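MdcA (Pseudomonas aeruginosa, PDB 5VIT) is the alpha subunit of malonate decarboxylase and probably acts as the transferase that passes the acyl carrier protein from its acetyl thioester to malonate. Local coordinates at residues A174-E177 with P178-S182; V203-P206 with A207-D211. All coordinates share one frame; numbering follows the deposited sequence.

Both contacts are local and lie in series along the chain: contact 1 ends at Ser182 before contact 2 opens at Val203, so they neither nest nor cross. Contact 1 covers the C-terminal turns of helix 172-180 and the exit from it, just before strand 185-190. The chain then runs through strands 185-190 and 192-194 into the loop that holds contact 2, a short 3-10 turn leading into strand 212-215. Their centres are about 10 Å apart. Trp209 of contact 2 joins them, its CB 3.9 Å from Val176 CG1 and its NE1 3.5 Å from Phe181 CZ, tying the loop to the end of the helix.

Contact 1 of 2, residues A174-E177 with P178-S182; sequences ALVE and PTAFS
Thr179 reaches back one helical turn to Leu175: its OG1 donates to Leu175 O at 2.8 Å, approaching in the carbonyl plane. The first torsion explains the reach, since at chi1 -37° OG1 lies beside the backbone N of Thr179 and points back toward the N-terminal turn, while CG2 takes the position anti to that N. Leu175 O thus takes the hydroxyl of Thr179. The backbone N of Thr179 makes a weak bond to Val176 O. The main partner of Val176 O is Ala180 N at 2.8 Å, in a practically straight bond of 179°.

The helix is kinked at Pro178, which has no N-H to offer and whose N lacks a bond to the preceding turn. Its CD sits 3.1 Å from Ala174 O, where a helical N-H would normally point. The pyrrolidine ring lodges as a knob among Ala174, Leu175, Val176 and Glu177.

Farther along, Phe181 is the first residue to leave helical backbone angles, yet its N still bonds to Glu177 O at 3.2 Å. The same carbonyl oxygen lies in the plane of the phenyl ring at its edge, 3.2 Å from Phe181 CD1. Glu177 is extended, with CG anti to the backbone N (chi1 177°), which places CG 3.9 Å from Phe181 CD1. Ser182 OG closes the exit with a 2.7 Å bond to Pro178 O.

Helix 172-180 lies against the parallel sheet, consistent with the Rossmann clan of the family: Val176 and Thr179 both touch Val186 of strand 185-190. Val176 also touches Val152 and Thr179 touches Ala150, both of strand 149-154. Pro178 rests on Leu141 in a loop, and Phe181 meets Trp209 edge-to-face.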
loop_
_atom_site.group_PDB
_atom_site.type_symbol
_atom_site.label_atom_id
_atom_site.label_comp_id
_atom_site.label_asym_id
_atom_site.label_seq_id
_atom_site.Cartn_x
_atom_site.Cartn_y
_atom_site.Cartn_z
ATOM N N ALA A 174 6.553 42.227 5.050
ATOM C CA ALA A 174 7.489 41.789 4.022
ATOM C C ALA A 174 7.474 42.701 2.776
ATOM O O ALA A 174 8.460 42.793 2.059
ATOM C CB ALA A 174 7.179 40.351 3.617
ATOM N N LEU A 175 6.338 43.332 2.500
ATOM C CA LEU A 175 6.186 44.143 1.296
ATOM C C LEU A 175 6.642 45.571 1.555
ATOM O O LEU A 175 7.230 46.225 0.692
ATOM C CB LEU A 175 4.729 44.145 0.826
ATOM C CG LEU A 175 4.164 42.808 0.343
ATOM C CD1 LEU A 175 2.688 42.986 -0.065
ATOM C CD2 LEU A 175 4.998 42.232 -0.811
ATOM N N VAL A 176 6.374 46.039 2.764
ATOM C CA VAL A 176 6.627 47.429 3.096
ATOM C C VAL A 176 8.111 47.671 3.432
ATOM O O VAL A 176 8.671 48.684 3.016
ATOM C CB VAL A 176 5.705 47.886 4.261
ATOM C CG1 VAL A 176 6.137 49.240 4.825
ATOM C CG2 VAL A 176 4.258 47.952 3.782
ATOM N N GLU A 177 8.753 46.749 4.152
ATOM C CA GLU A 177 10.130 47.002 4.581
ATOM C C GLU A 177 11.071 47.267 3.392
ATOM O O GLU A 177 11.814 48.243 3.427
ATOM C CB GLU A 177 10.675 45.864 5.457
ATOM C CG GLU A 177 12.138 46.063 5.863
ATOM C CD GLU A 177 12.561 45.279 7.103
ATOM O OE1 GLU A 177 11.709 44.660 7.773
ATOM O OE2 GLU A 177 13.763 45.298 7.430
ATOM N N PRO A 178 11.039 46.427 2.333
ATOM C CA PRO A 178 11.952 46.794 1.239
ATOM C C PRO A 178 11.603 48.106 0.536
ATOM O O PRO A 178 12.513 48.692 -0.053
ATOM C CB PRO A 178 11.843 45.622 0.245
ATOM C CG PRO A 178 11.027 44.564 0.892
ATOM C CD PRO A 178 10.573 45.028 2.247
ATOM N N THR A 179 10.345 48.552 0.590
ATOM C CA THR A 179 9.935 49.788 -0.084
ATOM C C THR A 179 10.265 51.003 0.765
ATOM O O THR A 179 10.820 51.984 0.269
ATOM C CB THR A 179 8.416 49.821 -0.405
ATOM O OG1 THR A 179 7.962 48.519 -0.784
ATOM C CG2 THR A 179 8.118 50.819 -1.547
ATOM N N ALA A 180 9.920 50.936 2.045
ATOM C CA ALA A 180 10.191 52.034 2.963
ATOM C C ALA A 180 11.683 52.330 3.079
ATOM O O ALA A 180 12.072 53.486 3.208
ATOM C CB ALA A 180 9.616 51.737 4.341
ATOM N N PHE A 181 12.519 51.298 3.047
ATOM C CA PHE A 181 13.938 51.517 3.315
ATOM C C PHE A 181 14.784 51.599 2.047
ATOM O O PHE A 181 16.007 51.556 2.115
ATOM C CB PHE A 181 14.460 50.438 4.261
ATOM C CG PHE A 181 13.900 50.553 5.657
ATOM C CD1 PHE A 181 12.736 49.871 6.018
ATOM C CD2 PHE A 181 14.517 51.373 6.599
ATOM C CE1 PHE A 181 12.216 49.997 7.302
ATOM C CE2 PHE A 181 14.007 51.502 7.890
ATOM C CZ PHE A 181 12.863 50.817 8.247
ATOM N N SER A 182 14.140 51.759 0.893
ATOM C CA SER A 182 14.873 52.071 -0.335
ATOM C C SER A 182 14.360 53.356 -0.991
ATOM O O SER A 182 14.299 53.451 -2.222
ATOM C CB SER A 182 14.769 50.922 -1.327
ATOM O OG SER A 182 13.413 50.657 -1.596
#

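Contact 2 of 2, residues V203-P206 with A207-D211; sequences VDIP and ASWVD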
loop_
_atom_site.group_PDB
_atom_site.type_symbol
_atom_site.label_atom_id
_atom_site.label_comp_id
_atom_site.label_asym_id
_atom_site.label_seq_id
_atom_site.Cartn_x
_atom_site.Cartn_y
_atom_site.Cartn_z
ATOM N N VAL A 203 0.727 48.575 17.168
ATOM C CA VAL A 203 1.453 48.980 15.975
ATOM C C VAL A 203 2.027 47.737 15.278
ATOM O O VAL A 203 2.735 46.937 15.897
ATOM C CB VAL A 203 2.577 49.986 16.298
ATOM C CG1 VAL A 203 3.312 50.373 15.014
ATOM C CG2 VAL A 203 1.999 51.231 16.980
ATOM N N ASP A 204 1.692 47.557 14.003
ATOM C CA ASP A 204 2.263 46.455 13.216
ATOM C C ASP A 204 3.298 47.008 12.240
ATOM O O ASP A 204 4.352 46.400 12.034
ATOM C CB ASP A 204 1.179 45.681 12.451
ATOM C CG ASP A 204 0.286 44.838 13.368
ATOM O OD1 ASP A 204 -0.935 45.099 13.411
ATOM O OD2 ASP A 204 0.791 43.911 14.037
ATOM N N ILE A 205 2.969 48.148 11.631
ATOM C CA ILE A 205 3.885 48.877 10.756
ATOM C C ILE A 205 4.087 50.276 11.342
ATOM O O ILE A 205 3.137 51.062 11.409
ATOM C CB ILE A 205 3.360 48.977 9.294
ATOM C CG1 ILE A 205 3.432 47.617 8.592
ATOM C CG2 ILE A 205 4.198 49.947 8.474
ATOM C CD1 ILE A 205 2.271 46.746 8.871
ATOM N N PRO A 206 5.317 50.581 11.801
ATOM C CA PRO A 206 5.599 51.874 12.443
ATOM C C PRO A 206 5.466 53.050 11.467
ATOM O O PRO A 206 5.620 52.862 10.264
ATOM C CB PRO A 206 7.042 51.713 12.933
ATOM C CG PRO A 206 7.264 50.228 12.985
ATOM C CD PRO A 206 6.496 49.701 11.823
ATOM N N ALA A 207 5.156 54.234 11.992
ATOM C CA ALA A 207 4.919 55.427 11.172
ATOM C C ALA A 207 6.088 55.745 10.242
ATOM O O ALA A 207 5.878 56.218 9.124
ATOM C CB ALA A 207 4.617 56.627 12.077
ATOM N N SER A 208 7.306 55.463 10.710
ATOM C CA SER A 208 8.554 55.700 9.969
ATOM C C SER A 208 8.561 55.031 8.594
ATOM O O SER A 208 9.117 55.563 7.633
ATOM C CB SER A 208 9.754 55.190 10.769
ATOM O OG SER A 208 9.527 55.299 12.167
ATOM N N TRP A 209 7.937 53.861 8.510
ATOM C CA TRP A 209 7.916 53.081 7.277
ATOM C C TRP A 209 6.859 53.563 6.283
ATOM O O TRP A 209 6.856 53.159 5.113
ATOM C CB TRP A 209 7.642 51.605 7.578
ATOM C CG TRP A 209 8.527 50.957 8.604
ATOM C CD1 TRP A 209 9.363 51.573 9.487
ATOM C CD2 TRP A 209 8.666 49.545 8.835
ATOM N NE1 TRP A 209 10.000 50.637 10.266
ATOM C CE2 TRP A 209 9.595 49.384 9.883
ATOM C CE3 TRP A 209 8.082 48.408 8.265
ATOM C CZ2 TRP A 209 9.960 48.125 10.382
ATOM C CZ3 TRP A 209 8.437 47.158 8.759
ATOM C CH2 TRP A 209 9.374 47.029 9.811
ATOM N N VAL A 210 5.941 54.399 6.761
ATOM C CA VAL A 210 4.745 54.755 5.996
ATOM C C VAL A 210 4.809 56.206 5.508
ATOM O O VAL A 210 5.230 57.089 6.244
ATOM C CB VAL A 210 3.468 54.536 6.852
ATOM C CG1 VAL A 210 2.242 55.165 6.195
ATOM C CG2 VAL A 210 3.250 53.046 7.091
ATOM N N ASP A 211 4.415 56.445 4.261
ATOM C CA ASP A 211 4.434 57.798 3.730
ATOM C C ASP A 211 3.039 58.428 3.733
ATOM O O ASP A 211 2.874 59.597 4.101
ATOM C CB ASP A 211 5.023 57.801 2.321
ATOM C CG ASP A 211 6.478 57.329 2.296
ATOM O OD1 ASP A 211 7.329 57.967 2.970
ATOM O OD2 ASP A 211 6.759 56.305 1.617
#
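Pro206 sets its CD over one face of the Trp209 indole. This CD stands 3.7 Å from the centroid of the five-membered ring and only 13° off the ring normal, which defines a CH-pi contact over the face. CG of the same proline is a second atom nearby, 3.9 Å from Trp209 NE1. The torsion chi1 of -52° sets Trp209 CG beside its own backbone N and anti to the carbonyl carbon, turning the indole back toward the proline three residues earlier.

The backbone supports the same pairing, because Trp209 N donates to Pro206 O at 3.1 Å with an N-H...O angle of 149°. The donor lies well above the carbonyl plane rather than on a lone pair. With Val210 N bonded to Ala207 O at 3.0 Å, two successive i to i+3 bonds describe the short 3-10 turn 207-209.

Beside the turn, Ile205 uses its CG2 branch, which comes within 3.5 Å of Val210 CG2 and 3.9 Å of Trp209 CB. The Ile205 side chain crosses those of Val210 and Trp209 at about a right angle. Toward the indole ring itself, the CG2 methyl takes an oblique position.

Outside this shell, Ile205 and Asp204 form a classic beta bulge opposite Val163, with OD2 of Asp204 in salt bridges to Arg202 and Arg338 and OD1 accepting from the backbone N atoms of Thr165 and Gly166. Asn162 OD1 accepts from Ala207 N at the start of the turn, and Trp209 also packs on Glu177 and Ala180 of helix 172-180. At the far end, where the chain enters strand 212-215, OD1 of Asp211 forms a salt bridge to Lys18 and OD2 accepts a hydrogen bond from Val186 N of strand 185-190.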